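Butyrophilin subfamily 1 member A1 (Bos taurus, PDB 4HH8) may help secrete milk-fat droplets and probably restrains T-cell activation, the part in this chain being its extracellular pair of immunoglobulin-like domains. Local coordinates at residues L148-V153 with V202-R207; P159-Q164 with V188-I193; A59-R64 with G79-V84; D31-C36 with A94-E99. The protein carries 1 engineered substitution. All coordinates share one frame; numbering follows the deposited sequence.

The four contacts fall into two consecutive immunoglobulin domains. Contacts 3 and 4 belong to the V-set domain and contacts 1 and 2 to the membrane-proximal one, with the centres of contacts 1 and 3 about 40 Å apart. Contacts 1, 2 and 3 join facing sheets through the buried core, and no hydrogen bond crosses them: a disulfide carries contact 1, a tryptophan face contact 2 and a phenylalanine ring contact 3. Contact 4, only partly buried, pairs neighbouring strands of one sheet, with backbone hydrogen bonds, an apolar inner face and a partly charged outer one. Contacts 1 and 2 share both sheets, whereas contacts 3 and 4 meet where strands 81-85 and 92-97 adjoin.

Contact 1. Residues L148-V153 with V202-R207; sequences LECTSV and VSCAIR. Engineered in segment 202-207: Ala205 (natural residue Cys).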
loop_
_atom_site.group_PDB
_atom_site.type_symbol
_atom_site.label_atom_id
_atom_site.label_comp_id
_atom_site.label_asym_id
_atom_site.label_seq_id
_atom_site.Cartn_x
_atom_site.Cartn_y
_atom_site.Cartn_z
ATOM N N LEU A 148 -7.842 8.149 27.977
ATOM C CA LEU A 148 -7.491 6.897 27.330
ATOM C C LEU A 148 -6.481 7.160 26.232
ATOM O O LEU A 148 -6.597 8.150 25.507
ATOM C CB LEU A 148 -8.721 6.216 26.735
ATOM C CG LEU A 148 -9.939 5.933 27.629
ATOM C CD1 LEU A 148 -11.025 5.297 26.785
ATOM C CD2 LEU A 148 -9.615 4.983 28.863
ATOM N N GLU A 149 -5.518 6.256 26.079
ATOM C CA GLU A 149 -4.613 6.334 24.967
ATOM C C GLU A 149 -4.628 5.061 24.189
ATOM O O GLU A 149 -4.386 4.017 24.734
ATOM C CB GLU A 149 -3.189 6.647 25.404
ATOM C CG GLU A 149 -2.299 6.838 24.188
ATOM C CD GLU A 149 -0.834 7.071 24.514
ATOM O OE1 GLU A 149 -0.161 6.163 25.064
ATOM O OE2 GLU A 149 -0.355 8.179 24.185
ATOM N N CYS A 150 -4.910 5.151 22.896
ATOM C CA CYS A 150 -4.969 3.961 22.049
ATOM C C CYS A 150 -3.760 3.950 21.139
ATOM O O CYS A 150 -3.406 4.954 20.495
ATOM C CB CYS A 150 -6.263 3.923 21.235
ATOM S SG CYS A 150 -6.455 2.517 20.119
ATOM N N THR A 151 -3.157 2.789 21.053
ATOM C CA THR A 151 -1.842 2.651 20.476
ATOM C C THR A 151 -1.817 1.451 19.523
ATOM O O THR A 151 -2.480 0.471 19.764
ATOM C CB THR A 151 -0.883 2.545 21.661
ATOM O OG1 THR A 151 -0.305 3.849 21.925
ATOM C CG2 THR A 151 0.129 1.513 21.442
ATOM N N SER A 152 -1.131 1.567 18.385
ATOM C CA SER A 152 -0.952 0.442 17.505
ATOM C C SER A 152 0.216 0.780 16.598
ATOM O O SER A 152 0.508 1.952 16.347
ATOM C CB SER A 152 -2.227 0.122 16.717
ATOM O OG SER A 152 -2.034 -0.929 15.766
ATOM N N VAL A 153 0.850 -0.261 16.090
ATOM C CA VAL A 153 2.144 -0.195 15.449
ATOM C C VAL A 153 2.038 -0.843 14.072
ATOM O O VAL A 153 1.350 -1.852 13.936
ATOM C CB VAL A 153 3.110 -0.985 16.378
ATOM C CG1 VAL A 153 4.209 -1.718 15.630
ATOM C CG2 VAL A 153 3.650 -0.071 17.493
ATOM N N VAL A 202 -15.790 1.615 26.153
ATOM C CA VAL A 202 -15.394 2.362 24.974
ATOM C C VAL A 202 -14.495 1.503 24.112
ATOM O O VAL A 202 -13.614 0.810 24.629
ATOM C CB VAL A 202 -14.607 3.601 25.345
ATOM C CG1 VAL A 202 -14.026 4.241 24.089
ATOM C CG2 VAL A 202 -15.489 4.573 26.079
ATOM N N SER A 203 -14.687 1.572 22.801
ATOM C CA SER A 203 -13.774 0.907 21.901
ATOM C C SER A 203 -12.963 1.877 21.004
ATOM O O SER A 203 -13.364 3.023 20.764
ATOM C CB SER A 203 -14.509 -0.140 21.072
ATOM O OG SER A 203 -15.179 0.497 20.019
ATOM N N CYS A 204 -11.822 1.388 20.520
ATOM C CA CYS A 204 -10.947 2.121 19.644
ATOM C C CYS A 204 -10.778 1.218 18.441
ATOM O O CYS A 204 -10.457 0.058 18.613
ATOM C CB CYS A 204 -9.586 2.357 20.330
ATOM S SG CYS A 204 -8.292 3.035 19.191
ATOM N N ALA A 205 -11.005 1.726 17.232
ATOM C CA ALA A 205 -10.785 0.943 16.039
ATOM C C ALA A 205 -9.721 1.616 15.230
ATOM O O ALA A 205 -9.749 2.834 15.069
ATOM C CB ALA A 205 -12.074 0.804 15.196
ATOM N N ILE A 206 -8.780 0.828 14.720
ATOM C CA ILE A 206 -7.797 1.341 13.831
ATOM C C ILE A 206 -8.092 0.733 12.470
ATOM O O ILE A 206 -8.129 -0.482 12.341
ATOM C CB ILE A 206 -6.323 0.915 14.241
ATOM C CG1 ILE A 206 -6.014 1.197 15.731
ATOM C CG2 ILE A 206 -5.337 1.571 13.364
ATOM C CD1 ILE A 206 -6.057 2.651 16.144
ATOM N N ARG A 207 -8.221 1.547 11.439
ATOM C CA ARG A 207 -8.621 0.985 10.168
ATOM C C ARG A 207 -7.670 1.344 9.065
ATOM O O ARG A 207 -7.338 2.507 8.899
ATOM C CB ARG A 207 -10.029 1.530 9.830
ATOM C CG ARG A 207 -10.629 0.958 8.548
ATOM C CD ARG A 207 -12.064 1.446 8.387
ATOM N NE ARG A 207 -12.661 0.994 7.137
ATOM C CZ ARG A 207 -13.292 -0.167 6.985
ATOM N NH1 ARG A 207 -13.389 -1.025 8.007
ATOM N NH2 ARG A 207 -13.822 -0.469 5.813
#
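Cys150 and Cys204 are joined by a disulfide whose SG atoms lie 2.1 Å apart, and here the two strands come closest, with a CA-CA separation of 6.7 Å for this pair. Both cysteines, with chi1 near 180°, direct SG into the interior between the sheets, and the bridge closes with a torsion of -86° about the sulfur-sulfur bond. Ile206 fills one flank: its CG1 lies anti to the carbonyl carbon, and CD1 ends 4.0 Å from Cys150 SG. The same side chain offers CG1 to Ser152 CB at 4.1 Å. This is the canonical pin of the immunoglobulin sandwich, linking strand B (146-155) in one sheet to strand F (201-208) in the other, their directions 28° apart; Trp163 of the neighbouring strand 160-165 packs against Cys150, as the core tryptophan commonly does in immunoglobulin domains. Away from the bridge the sheets spread, and the CA atoms of Leu148 and Val202 are already 9.4 Å apart. There only two methyls meet, Leu148 CD1 and Val202 CG1 at 4.2 Å, from side chains that cross obliquely, while Ile136 and Met138 also pack on Leu148. At the other end the hydroxyl of Ser152 bonds with Ser132 O and with Trp155 NE1 further along its own strand. Thr151 turns its side chain away from this core, and it and Glu149 are partly exposed beside Arg189. Ala205, an engineered replacement for the natural cysteine, also points away from this contact but is buried, against Gln162 of the adjoining strand.

Contact 2. Residues P159-Q164 with V188-I193; sequences PQVQWQ and VRASVI. Unlike the reference sequence in segment 159-164: Gln164 (reference Arg).
Trp163 swings its CG anti to the carbonyl carbon, beside the backbone N (chi1 -60°), while Val192, at chi1 87°, holds CG1 between its own N and carbonyl carbon; they come from opposite directions and meet methyl to ring face. Val192 CG1 stands 3.8 Å from the centroid of the six-membered ring of Trp163, only 7° off the ring normal, a CH-pi contact over the face. The rim of the same indole comes up to the other strand's backbone, with Trp163 CZ2 3.5 Å from Ala190 O, which lies near the ring plane. Beyond the indole the packing is purely aliphatic. Val161 divides its two branches, CG1 going to Ala190 CB at 3.9 Å and CG2 to Val188 CG2 at 3.5 Å. Pro159 then covers the end of the row, its CG 4.0 Å from Val188 CB. The indole NE1 is satisfied by Ser173 OG in a loop, which helps hold the ring's rotation, and the Phe171 ring also meets the indole. In this immunoglobulin sandwich strand 160-165 (strand C) lies between 170-171 and 201-208 in one sheet, and strand 186-194 (strand E) between 146-155 and 175-180 in the sheet facing it.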
loop_
_atom_site.group_PDB
_atom_site.type_symbol
_atom_site.label_atom_id
_atom_site.label_comp_id
_atom_site.label_asym_id
_atom_site.label_seq_id
_atom_site.Cartn_x
_atom_site.Cartn_y
_atom_site.Cartn_z
ATOM N N PRO A 159 -3.216 5.182 9.047
ATOM C CA PRO A 159 -4.454 4.495 9.424
ATOM C C PRO A 159 -5.447 5.474 10.127
ATOM O O PRO A 159 -5.042 6.523 10.645
ATOM C CB PRO A 159 -3.942 3.436 10.416
ATOM C CG PRO A 159 -2.836 4.230 11.147
ATOM C CD PRO A 159 -2.158 5.006 10.078
ATOM N N GLN A 160 -6.726 5.132 10.126
ATOM C CA GLN A 160 -7.749 5.971 10.723
ATOM C C GLN A 160 -8.058 5.405 12.084
ATOM O O GLN A 160 -8.013 4.193 12.274
ATOM C CB GLN A 160 -9.001 5.967 9.824
ATOM C CG GLN A 160 -10.382 6.368 10.473
ATOM C CD GLN A 160 -11.571 6.080 9.529
ATOM O OE1 GLN A 160 -12.347 5.156 9.744
ATOM N NE2 GLN A 160 -11.670 6.839 8.460
ATOM N N VAL A 161 -8.330 6.292 13.034
ATOM C CA VAL A 161 -8.700 5.939 14.383
ATOM C C VAL A 161 -10.192 6.288 14.553
ATOM O O VAL A 161 -10.603 7.346 14.150
ATOM C CB VAL A 161 -7.894 6.757 15.395
ATOM C CG1 VAL A 161 -8.274 6.390 16.811
ATOM C CG2 VAL A 161 -6.330 6.579 15.193
ATOM N N GLN A 162 -10.989 5.401 15.155
ATOM C CA GLN A 162 -12.388 5.695 15.431
ATOM C C GLN A 162 -12.680 5.259 16.865
ATOM O O GLN A 162 -12.403 4.134 17.238
ATOM C CB GLN A 162 -13.300 5.002 14.377
ATOM C CG GLN A 162 -14.804 4.852 14.714
ATOM C CD GLN A 162 -15.490 3.628 13.976
ATOM O OE1 GLN A 162 -15.131 2.436 14.180
ATOM N NE2 GLN A 162 -16.483 3.933 13.147
ATOM N N TRP A 163 -13.190 6.162 17.678
ATOM C CA TRP A 163 -13.675 5.812 19.008
ATOM C C TRP A 163 -15.181 5.644 18.980
ATOM O O TRP A 163 -15.871 6.442 18.369
ATOM C CB TRP A 163 -13.357 6.908 20.020
ATOM C CG TRP A 163 -11.916 7.185 20.172
ATOM C CD1 TRP A 163 -11.154 8.046 19.413
ATOM C CD2 TRP A 163 -11.042 6.605 21.124
ATOM N NE1 TRP A 163 -9.867 8.046 19.855
ATOM C CE2 TRP A 163 -9.762 7.158 20.903
ATOM C CE3 TRP A 163 -11.216 5.682 22.179
ATOM C CZ2 TRP A 163 -8.668 6.846 21.700
ATOM C CZ3 TRP A 163 -10.104 5.360 22.980
ATOM C CH2 TRP A 163 -8.846 5.939 22.715
ATOM N N GLN A 164 -15.680 4.657 19.708
ATOM C CA GLN A 164 -17.105 4.371 19.762
ATOM C C GLN A 164 -17.544 4.038 21.159
ATOM O O GLN A 164 -16.806 3.372 21.885
ATOM C CB GLN A 164 -17.408 3.167 18.881
ATOM C CG GLN A 164 -17.871 3.498 17.512
ATOM C CD GLN A 164 -18.344 2.255 16.812
ATOM O OE1 GLN A 164 -17.560 1.334 16.569
ATOM N NE2 GLN A 164 -19.634 2.196 16.511
ATOM N N VAL A 188 0.599 4.576 15.555
ATOM C CA VAL A 188 -0.471 5.531 15.770
ATOM C C VAL A 188 -0.784 5.642 17.255
ATOM O O VAL A 188 -0.927 4.644 17.923
ATOM C CB VAL A 188 -1.770 5.165 14.932
ATOM C CG1 VAL A 188 -2.360 3.837 15.360
ATOM C CG2 VAL A 188 -2.839 6.314 15.032
ATOM N N ARG A 189 -0.861 6.855 17.761
ATOM C CA ARG A 189 -1.268 7.092 19.136
ATOM C C ARG A 189 -2.489 8.031 19.115
ATOM O O ARG A 189 -2.471 9.049 18.459
ATOM C CB ARG A 189 -0.131 7.777 19.902
ATOM C CG ARG A 189 0.916 6.847 20.454
ATOM C CD ARG A 189 1.595 7.488 21.704
ATOM N NE ARG A 189 3.005 7.092 21.830
ATOM C CZ ARG A 189 3.931 7.761 22.532
ATOM N NH1 ARG A 189 3.610 8.870 23.206
ATOM N NH2 ARG A 189 5.194 7.323 22.558
ATOM N N ALA A 190 -3.532 7.719 19.855
ATOM C CA ALA A 190 -4.622 8.657 19.965
ATOM C C ALA A 190 -5.155 8.708 21.381
ATOM O O ALA A 190 -5.281 7.681 22.023
ATOM C CB ALA A 190 -5.711 8.284 19.001
ATOM N N SER A 191 -5.515 9.904 21.825
ATOM C CA SER A 191 -5.994 10.137 23.174
ATOM C C SER A 191 -7.332 10.777 23.195
ATOM O O SER A 191 -7.634 11.601 22.340
ATOM C CB SER A 191 -5.062 11.045 23.955
ATOM O OG SER A 191 -4.022 10.221 24.428
ATOM N N VAL A 192 -8.103 10.439 24.218
ATOM C CA VAL A 192 -9.423 10.962 24.370
ATOM C C VAL A 192 -9.612 11.197 25.884
ATOM O O VAL A 192 -8.947 10.557 26.722
ATOM C CB VAL A 192 -10.386 9.960 23.703
ATOM C CG1 VAL A 192 -10.857 8.830 24.638
ATOM C CG2 VAL A 192 -11.428 10.607 22.932
ATOM N N ILE A 193 -10.453 12.150 26.246
ATOM C CA ILE A 193 -10.818 12.317 27.657
ATOM C C ILE A 193 -12.291 11.914 27.802
ATOM O O ILE A 193 -13.147 12.468 27.135
ATOM C CB ILE A 193 -10.521 13.744 28.150
ATOM C CG1 ILE A 193 -9.002 14.001 28.074
ATOM C CG2 ILE A 193 -11.016 13.918 29.576
ATOM C CD1 ILE A 193 -8.583 15.414 28.384
#

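Contact 3. Residues A59-R64 with G79-V84; sequences AVFLSR and GRVSLV. Unlike the reference sequence in segment 59-64: Leu62 (reference Val).
Phe61 crosses the gap with CG anti to its backbone N (chi1 176°), and its atoms meet Val81, Ser82 and Leu83 in turn. At the root, Phe61 CB has Val81 CG2 4.3 Å away. The next atom on this side, Phe61 CD1, meets the same Val81 CG2 at 3.8 Å, the methyl lying at the ring edge and in its plane. Phe61 CE1 lies by the backbone, 3.9 Å from Leu83 N and close to Ser82 CA. At the tip, Phe61 CZ rests against Leu83 CB at 3.7 Å, and on the far side Phe61 CE2 has Leu83 CD1 at 4.0 Å. Strand 61-64 is the C' strand of the V-set domain and 81-85 its D strand, in facing sheets, 52° apart; the D strand is the outermost of its sheet, and the ring packs near that margin. A serine in place of Phe61 would probably leave Val81 and Leu83 without the ring they pack on and open a gap between the sheets. Val60 meets Val81 with the side chains at about a right angle: Val60 O is 3.5 Å from Val81 CG2, and Val60 CG1 is 4.1 Å from Val81 CG1. Both Val60 and Phe61 face Trp51, a classic beta bulge that brings two consecutive residues to bear on this corner. Just before Val81, Arg80 forms a salt bridge with Asp104, as in many V-set domains.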
loop_
_atom_site.group_PDB
_atom_site.type_symbol
_atom_site.label_atom_id
_atom_site.label_comp_id
_atom_site.label_asym_id
_atom_site.label_seq_id
_atom_site.Cartn_x
_atom_site.Cartn_y
_atom_site.Cartn_z
ATOM N N ALA A 59 15.858 1.594 -14.839
ATOM C CA ALA A 59 14.467 1.180 -14.845
ATOM C C ALA A 59 14.207 0.247 -13.678
ATOM O O ALA A 59 15.140 -0.243 -13.055
ATOM C CB ALA A 59 14.129 0.482 -16.160
ATOM N N VAL A 60 12.926 0.050 -13.362
ATOM C CA VAL A 60 12.504 -0.973 -12.419
ATOM C C VAL A 60 12.789 -2.360 -13.021
ATOM O O VAL A 60 13.266 -3.266 -12.329
ATOM C CB VAL A 60 10.981 -0.808 -12.099
ATOM C CG1 VAL A 60 10.436 -1.994 -11.286
ATOM C CG2 VAL A 60 10.758 0.473 -11.374
ATOM N N PHE A 61 12.460 -2.518 -14.305
ATOM C CA PHE A 61 12.612 -3.782 -15.018
ATOM C C PHE A 61 12.804 -3.487 -16.513
ATOM O O PHE A 61 12.153 -2.589 -17.095
ATOM C CB PHE A 61 11.445 -4.752 -14.781
ATOM C CG PHE A 61 11.559 -6.015 -15.593
ATOM C CD1 PHE A 61 12.283 -7.103 -15.118
ATOM C CD2 PHE A 61 11.028 -6.082 -16.864
ATOM C CE1 PHE A 61 12.436 -8.252 -15.896
ATOM C CE2 PHE A 61 11.204 -7.220 -17.648
ATOM C CZ PHE A 61 11.902 -8.308 -17.165
ATOM N N LEU A 62 13.761 -4.184 -17.110
ATOM C CA LEU A 62 14.051 -4.010 -18.522
ATOM C C LEU A 62 14.339 -5.355 -19.194
ATOM O O LEU A 62 15.223 -6.113 -18.768
ATOM C CB LEU A 62 15.172 -2.992 -18.753
ATOM C CG LEU A 62 15.460 -2.665 -20.222
ATOM C CD1 LEU A 62 14.213 -2.169 -20.984
ATOM C CD2 LEU A 62 16.661 -1.676 -20.411
ATOM N N SER A 63 13.529 -5.676 -20.195
ATOM C CA SER A 63 13.811 -6.794 -21.090
ATOM C C SER A 63 14.064 -6.235 -22.476
ATOM O O SER A 63 13.312 -5.368 -22.937
ATOM C CB SER A 63 12.628 -7.731 -21.157
ATOM O OG SER A 63 12.977 -8.909 -21.843
ATOM N N ARG A 64 15.124 -6.690 -23.127
ATOM C CA ARG A 64 15.303 -6.494 -24.583
ATOM C C ARG A 64 15.658 -7.807 -25.246
ATOM O O ARG A 64 16.363 -8.632 -24.671
ATOM C CB ARG A 64 16.412 -5.503 -24.898
ATOM C CG ARG A 64 15.999 -4.053 -24.843
ATOM C CD ARG A 64 17.014 -3.187 -25.632
ATOM N NE ARG A 64 17.239 -1.914 -24.942
ATOM C CZ ARG A 64 18.187 -1.711 -24.026
ATOM N NH1 ARG A 64 19.023 -2.686 -23.695
ATOM N NH2 ARG A 64 18.296 -0.524 -23.442
ATOM N N GLY A 79 17.204 -8.207 -8.749
ATOM C CA GLY A 79 17.094 -9.408 -7.937
ATOM C C GLY A 79 15.741 -9.599 -7.242
ATOM O O GLY A 79 15.521 -10.638 -6.625
ATOM N N ARG A 80 14.833 -8.620 -7.341
ATOM C CA ARG A 80 13.465 -8.805 -6.803
ATOM C C ARG A 80 12.382 -8.582 -7.874
ATOM O O ARG A 80 11.195 -8.574 -7.564
ATOM C CB ARG A 80 13.239 -7.922 -5.554
ATOM C CG ARG A 80 13.655 -6.458 -5.706
ATOM C CD ARG A 80 13.691 -5.649 -4.360
ATOM N NE ARG A 80 12.373 -5.590 -3.765
ATOM C CZ ARG A 80 11.599 -4.513 -3.670
ATOM N NH1 ARG A 80 12.010 -3.292 -4.037
ATOM N NH2 ARG A 80 10.405 -4.670 -3.128
ATOM N N VAL A 81 12.800 -8.405 -9.129
ATOM C CA VAL A 81 11.876 -8.187 -10.253
ATOM C C VAL A 81 12.004 -9.282 -11.304
ATOM O O VAL A 81 13.087 -9.830 -11.514
ATOM C CB VAL A 81 12.084 -6.814 -10.952
ATOM C CG1 VAL A 81 11.806 -5.669 -9.999
ATOM C CG2 VAL A 81 13.504 -6.691 -11.527
ATOM N N SER A 82 10.889 -9.603 -11.954
ATOM C CA SER A 82 10.841 -10.620 -13.005
ATOM C C SER A 82 9.612 -10.425 -13.866
ATOM O O SER A 82 8.610 -9.894 -13.417
ATOM C CB SER A 82 10.882 -12.063 -12.443
ATOM O OG SER A 82 9.737 -12.367 -11.659
ATOM N N LEU A 83 9.693 -10.907 -15.101
ATOM C CA LEU A 83 8.661 -10.727 -16.083
ATOM C C LEU A 83 7.687 -11.848 -15.911
ATOM O O LEU A 83 8.093 -13.006 -15.841
ATOM C CB LEU A 83 9.272 -10.821 -17.484
ATOM C CG LEU A 83 8.359 -10.483 -18.658
ATOM C CD1 LEU A 83 7.786 -9.066 -18.516
ATOM C CD2 LEU A 83 9.146 -10.675 -19.939
ATOM N N VAL A 84 6.409 -11.502 -15.802
ATOM C CA VAL A 84 5.332 -12.485 -15.928
ATOM C C VAL A 84 4.896 -12.499 -17.408
ATOM O O VAL A 84 4.569 -11.453 -17.988
ATOM C CB VAL A 84 4.155 -12.177 -15.001
ATOM C CG1 VAL A 84 3.031 -13.251 -15.163
ATOM C CG2 VAL A 84 4.631 -12.093 -13.551
#

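Contact 4. Residues D31-C36 with A94-E99; sequences DAELPC and AVRIQE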
loop_
_atom_site.group_PDB
_atom_site.type_symbol
_atom_site.label_atom_id
_atom_site.label_comp_id
_atom_site.label_asym_id
_atom_site.label_seq_id
_atom_site.Cartn_x
_atom_site.Cartn_y
_atom_site.Cartn_z
ATOM N N ASP A 31 4.343 -10.318 -2.820
ATOM C CA ASP A 31 4.660 -9.934 -4.179
ATOM C C ASP A 31 3.510 -9.169 -4.798
ATOM O O ASP A 31 2.355 -9.380 -4.440
ATOM C CB ASP A 31 5.006 -11.164 -5.022
ATOM C CG ASP A 31 6.072 -12.059 -4.344
ATOM O OD1 ASP A 31 6.792 -11.561 -3.427
ATOM O OD2 ASP A 31 6.156 -13.259 -4.714
ATOM N N ALA A 32 3.829 -8.272 -5.715
ATOM C CA ALA A 32 2.823 -7.627 -6.516
ATOM C C ALA A 32 3.169 -7.780 -7.980
ATOM O O ALA A 32 4.340 -7.862 -8.353
ATOM C CB ALA A 32 2.707 -6.156 -6.181
ATOM N N GLU A 33 2.130 -7.758 -8.801
ATOM C CA GLU A 33 2.270 -7.832 -10.239
ATOM C C GLU A 33 1.675 -6.593 -10.838
ATOM O O GLU A 33 0.546 -6.253 -10.513
ATOM C CB GLU A 33 1.597 -9.107 -10.779
ATOM C CG GLU A 33 2.361 -10.385 -10.278
ATOM C CD GLU A 33 1.907 -11.685 -10.981
ATOM O OE1 GLU A 33 1.264 -11.609 -12.034
ATOM O OE2 GLU A 33 2.160 -12.786 -10.453
ATOM N N LEU A 34 2.454 -5.929 -11.695
ATOM C CA LEU A 34 2.076 -4.711 -12.398
ATOM C C LEU A 34 1.851 -5.024 -13.868
ATOM O O LEU A 34 2.790 -5.078 -14.627
ATOM C CB LEU A 34 3.163 -3.658 -12.284
ATOM C CG LEU A 34 3.319 -2.936 -10.941
ATOM C CD1 LEU A 34 3.123 -3.854 -9.741
ATOM C CD2 LEU A 34 4.670 -2.269 -10.888
ATOM N N PRO A 35 0.592 -5.211 -14.278
ATOM C CA PRO A 35 0.303 -5.688 -15.655
ATOM C C PRO A 35 0.156 -4.542 -16.614
ATOM O O PRO A 35 -0.170 -3.425 -16.209
ATOM C CB PRO A 35 -1.014 -6.442 -15.501
ATOM C CG PRO A 35 -1.661 -5.851 -14.139
ATOM C CD PRO A 35 -0.622 -4.965 -13.475
ATOM N N CYS A 36 0.492 -4.787 -17.867
ATOM C CA CYS A 36 0.153 -3.903 -18.965
ATOM C C CYS A 36 0.001 -4.811 -20.181
ATOM O O CYS A 36 0.618 -5.887 -20.244
ATOM C CB CYS A 36 1.236 -2.872 -19.225
ATOM S SG CYS A 36 1.328 -1.563 -18.022
ATOM N N ALA A 94 3.474 -8.791 -17.166
ATOM C CA ALA A 94 3.490 -8.010 -15.936
ATOM C C ALA A 94 4.890 -8.118 -15.410
ATOM O O ALA A 94 5.628 -9.004 -15.831
ATOM C CB ALA A 94 2.489 -8.561 -14.924
ATOM N N VAL A 95 5.255 -7.192 -14.529
ATOM C CA VAL A 95 6.492 -7.271 -13.775
ATOM C C VAL A 95 6.054 -7.659 -12.390
ATOM O O VAL A 95 5.165 -7.007 -11.834
ATOM C CB VAL A 95 7.262 -5.927 -13.760
ATOM C CG1 VAL A 95 8.380 -5.928 -12.701
ATOM C CG2 VAL A 95 7.910 -5.730 -15.097
ATOM N N ARG A 96 6.621 -8.757 -11.880
ATOM C CA ARG A 96 6.452 -9.180 -10.515
ATOM C C ARG A 96 7.520 -8.508 -9.635
ATOM O O ARG A 96 8.726 -8.628 -9.908
ATOM C CB ARG A 96 6.537 -10.699 -10.398
ATOM C CG ARG A 96 6.099 -11.202 -9.000
ATOM C CD ARG A 96 5.956 -12.737 -8.893
ATOM N NE ARG A 96 7.193 -13.439 -9.208
ATOM C CZ ARG A 96 7.801 -14.349 -8.432
ATOM N NH1 ARG A 96 7.289 -14.702 -7.248
ATOM N NH2 ARG A 96 8.934 -14.926 -8.850
ATOM N N ILE A 97 7.073 -7.753 -8.630
ATOM C CA ILE A 97 7.981 -7.197 -7.651
ATOM C C ILE A 97 7.833 -7.980 -6.363
ATOM O O ILE A 97 6.750 -8.043 -5.798
ATOM C CB ILE A 97 7.743 -5.707 -7.385
ATOM C CG1 ILE A 97 7.668 -4.949 -8.707
ATOM C CG2 ILE A 97 8.899 -5.131 -6.493
ATOM C CD1 ILE A 97 7.349 -3.485 -8.542
ATOM N N GLN A 98 8.920 -8.602 -5.922
ATOM C CA GLN A 98 8.885 -9.431 -4.723
ATOM C C GLN A 98 9.129 -8.622 -3.490
ATOM O O GLN A 98 9.824 -7.590 -3.543
ATOM C CB GLN A 98 9.941 -10.527 -4.792
ATOM C CG GLN A 98 9.644 -11.535 -5.874
ATOM C CD GLN A 98 10.678 -12.637 -5.927
ATOM O OE1 GLN A 98 11.862 -12.427 -5.612
ATOM N NE2 GLN A 98 10.236 -13.829 -6.326
ATOM N N GLU A 99 8.546 -9.094 -2.384
ATOM C CA GLU A 99 8.754 -8.495 -1.080
ATOM C C GLU A 99 8.497 -6.991 -1.097
ATOM O O GLU A 99 9.413 -6.166 -0.846
ATOM C CB GLU A 99 10.143 -8.857 -0.541
ATOM C CG GLU A 99 10.053 -10.017 0.477
ATOM C CD GLU A 99 10.964 -11.205 0.130
ATOM O OE1 GLU A 99 12.196 -11.095 0.358
ATOM O OE2 GLU A 99 10.449 -12.255 -0.352
#
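Ala32 O accepts the shortest bond of the pair, from Ile97 N at 2.7 Å and nearly along the C=O axis, and the same oxygen draws in Arg96 CA at 3.3 Å through a CA-H...O contact. Ile97 O answers Ala32 N at 2.9 Å, closing a hydrogen-bonded antiparallel pair. Leu34 and Val95 repeat it less evenly: Leu34 N reaches Val95 O at 2.9 Å, but Val95 N meets Leu34 O from 46° above the carbonyl plane. On the face bearing Ala32, Leu34, Val95 and Ile97, Leu34 CD2 lies 3.8 Å from Ile97 CD1, turned into the core. The other face carries Pro35 against Ala94 and, further along, the charged Glu33 and Arg96. A bend at chi3 (59°) brings the guanidinium of Arg96 back toward Asp31, whose OD2 is 3.1 Å from NH1, a salt bridge with a weak hydrogen bond and the two planes 76° apart. Asp31 OD1 takes the backbone N of Glu99 at 3.2 Å, on its anti side, and this helps hold the carboxylate from a second direction. An alanine in place of Arg96 would probably leave Asp31 OD2 without its positive partner and remove much of the aliphatic chain lying against Glu33 CG. Strand 81-85 continues the sheet, and Cys36 is disulfide-bonded to Cys110. The ladder is the B-E strand pairing of the immunoglobulin fold, here in the V-set domain.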